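Local coordinates for PTS-dependent dihydroxyacetone kinase operon regulatory protein (Escherichia coli, PDB 4LRZ) that activates transcription of the dhaKLM operon from a sigma-70 promoter and represses its own expression, at residues G159-A164 / A180-V185. Sequence-based numbering, arbitrary orientation.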
loop_
_atom_site.group_PDB
_atom_site.type_symbol
_atom_site.label_atom_id
_atom_site.label_comp_id
_atom_site.label_asym_id
_atom_site.label_seq_id
_atom_site.Cartn_x
_atom_site.Cartn_y
_atom_site.Cartn_z
ATOM N N GLY F 159 -0.162 15.196 8.534
ATOM C CA GLY F 159 -1.452 15.866 8.466
ATOM C C GLY F 159 -2.479 15.267 9.377
ATOM O O GLY F 159 -2.138 14.383 10.210
ATOM N N THR F 160 -3.733 15.718 9.212
ATOM C CA THR F 160 -4.841 15.329 10.107
ATOM C C THR F 160 -6.130 15.294 9.300
ATOM O O THR F 160 -6.351 16.152 8.447
ATOM C CB THR F 160 -5.047 16.368 11.262
ATOM O OG1 THR F 160 -3.914 16.339 12.132
ATOM C CG2 THR F 160 -6.309 16.035 12.077
ATOM N N ILE F 161 -6.996 14.317 9.585
ATOM C CA ILE F 161 -8.302 14.234 8.922
ATOM C C ILE F 161 -9.301 14.563 9.988
ATOM O O ILE F 161 -9.291 13.959 11.052
ATOM C CB ILE F 161 -8.635 12.800 8.368
ATOM C CG1 ILE F 161 -7.584 12.336 7.349
ATOM C CG2 ILE F 161 -10.053 12.737 7.697
ATOM C CD1 ILE F 161 -7.545 13.140 6.025
ATOM N N ALA F 162 -10.190 15.489 9.694
ATOM C CA ALA F 162 -11.208 15.842 10.651
ATOM C C ALA F 162 -12.608 15.951 10.030
ATOM O O ALA F 162 -12.764 16.211 8.815
ATOM C CB ALA F 162 -10.837 17.190 11.356
ATOM N N LEU F 163 -13.586 15.795 10.917
ATOM C CA LEU F 163 -14.987 15.888 10.644
ATOM C C LEU F 163 -15.608 16.829 11.691
ATOM O O LEU F 163 -15.492 16.589 12.891
ATOM C CB LEU F 163 -15.607 14.501 10.759
ATOM C CG LEU F 163 -17.110 14.286 10.550
ATOM C CD1 LEU F 163 -17.348 12.882 9.962
ATOM C CD2 LEU F 163 -17.925 14.499 11.811
ATOM N N ALA F 164 -16.279 17.887 11.214
ATOM C CA ALA F 164 -16.916 18.903 12.052
ATOM C C ALA F 164 -18.425 18.814 11.864
ATOM O O ALA F 164 -18.893 18.670 10.733
ATOM C CB ALA F 164 -16.436 20.288 11.659
ATOM N N ALA F 180 -10.191 5.581 10.015
ATOM C CA ALA F 180 -10.051 4.681 8.888
ATOM C C ALA F 180 -9.579 5.427 7.637
ATOM O O ALA F 180 -8.786 4.880 6.853
ATOM C CB ALA F 180 -11.385 3.997 8.648
ATOM N N ILE F 181 -10.080 6.653 7.431
ATOM C CA ILE F 181 -9.646 7.494 6.304
ATOM C C ILE F 181 -8.198 7.954 6.495
ATOM O O ILE F 181 -7.411 7.862 5.570
ATOM C CB ILE F 181 -10.559 8.671 6.060
ATOM C CG1 ILE F 181 -11.903 8.180 5.542
ATOM C CG2 ILE F 181 -9.972 9.635 5.065
ATOM C CD1 ILE F 181 -12.968 9.258 5.615
ATOM N N ALA F 182 -7.819 8.366 7.700
ATOM C CA ALA F 182 -6.376 8.703 7.929
ATOM C C ALA F 182 -5.502 7.524 7.669
ATOM O O ALA F 182 -4.469 7.644 7.021
ATOM C CB ALA F 182 -6.061 9.302 9.368
ATOM N N ARG F 183 -5.884 6.367 8.171
ATOM C CA ARG F 183 -5.077 5.179 7.852
ATOM C C ARG F 183 -5.013 4.765 6.383
ATOM O O ARG F 183 -3.975 4.277 5.906
ATOM C CB ARG F 183 -5.397 4.027 8.770
ATOM C CG ARG F 183 -4.319 4.009 9.869
ATOM C CD ARG F 183 -4.876 3.937 11.285
ATOM N NE ARG F 183 -5.451 2.624 11.566
ATOM C CZ ARG F 183 -5.522 2.072 12.782
ATOM N NH1 ARG F 183 -5.046 2.705 13.866
ATOM N NH2 ARG F 183 -6.080 0.884 12.906
ATOM N N GLU F 184 -6.098 5.010 5.655
ATOM C CA GLU F 184 -6.144 4.711 4.242
ATOM C C GLU F 184 -5.216 5.644 3.474
ATOM O O GLU F 184 -4.420 5.171 2.687
ATOM C CB GLU F 184 -7.591 4.787 3.736
ATOM C CG GLU F 184 -7.739 5.224 2.283
ATOM C CD GLU F 184 -9.159 5.002 1.713
ATOM O OE1 GLU F 184 -9.222 4.433 0.597
ATOM O OE2 GLU F 184 -10.189 5.398 2.344
ATOM N N VAL F 185 -5.300 6.955 3.711
ATOM C CA VAL F 185 -4.414 7.924 3.054
ATOM C C VAL F 185 -2.904 7.626 3.410
ATOM O O VAL F 185 -2.036 7.510 2.531
ATOM C CB VAL F 185 -4.837 9.374 3.397
ATOM C CG1 VAL F 185 -4.026 10.368 2.614
ATOM C CG2 VAL F 185 -6.337 9.596 3.111
#
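Ile181 and Ala182 of the helix meet Ile161 of the strand. In this helix turn Glu184 N donates a backbone hydrogen bond to Ala180 O, at 2.9 Å. A second one runs from Val185 N to Ile181 O and measures 3.0 Å. The contact itself is apolar and buried. Ile161 carries the strand side with two branches. Its CG1 lies over Ala182, 3.9 Å from both CA and CB of that residue. Its CG2 meets CG2 of Ile181 at 4.1 Å. With chi1 at -59°, CG2 lies anti to the backbone N and CG1 anti to the carbonyl carbon, which sends the two branches to neighbouring helix residues. The two isoleucine side chains cross at about a right angle. Val185, one turn on, stands a little farther off, with CG2 4.7 Å from Ile161 CD1.

Strand 157-166 is the central strand of the antiparallel GAF sheet, and helix 174-211 packs on this sheet before running on to the PAS region of the sensor part. Leu61 of helix 51-66 touches both isoleucines. Ala180 of the second subunit packs on Ile181, and Arg183 forms a salt bridge with Asp63 of that subunit. The short side chain of Ala182 is consistent with the close approach, 5.9 Å between the CA atoms of Ile161 and Ala182. Between these two segments, apolar packing and burial probably do the holding, since their contacts are all between carbon atoms.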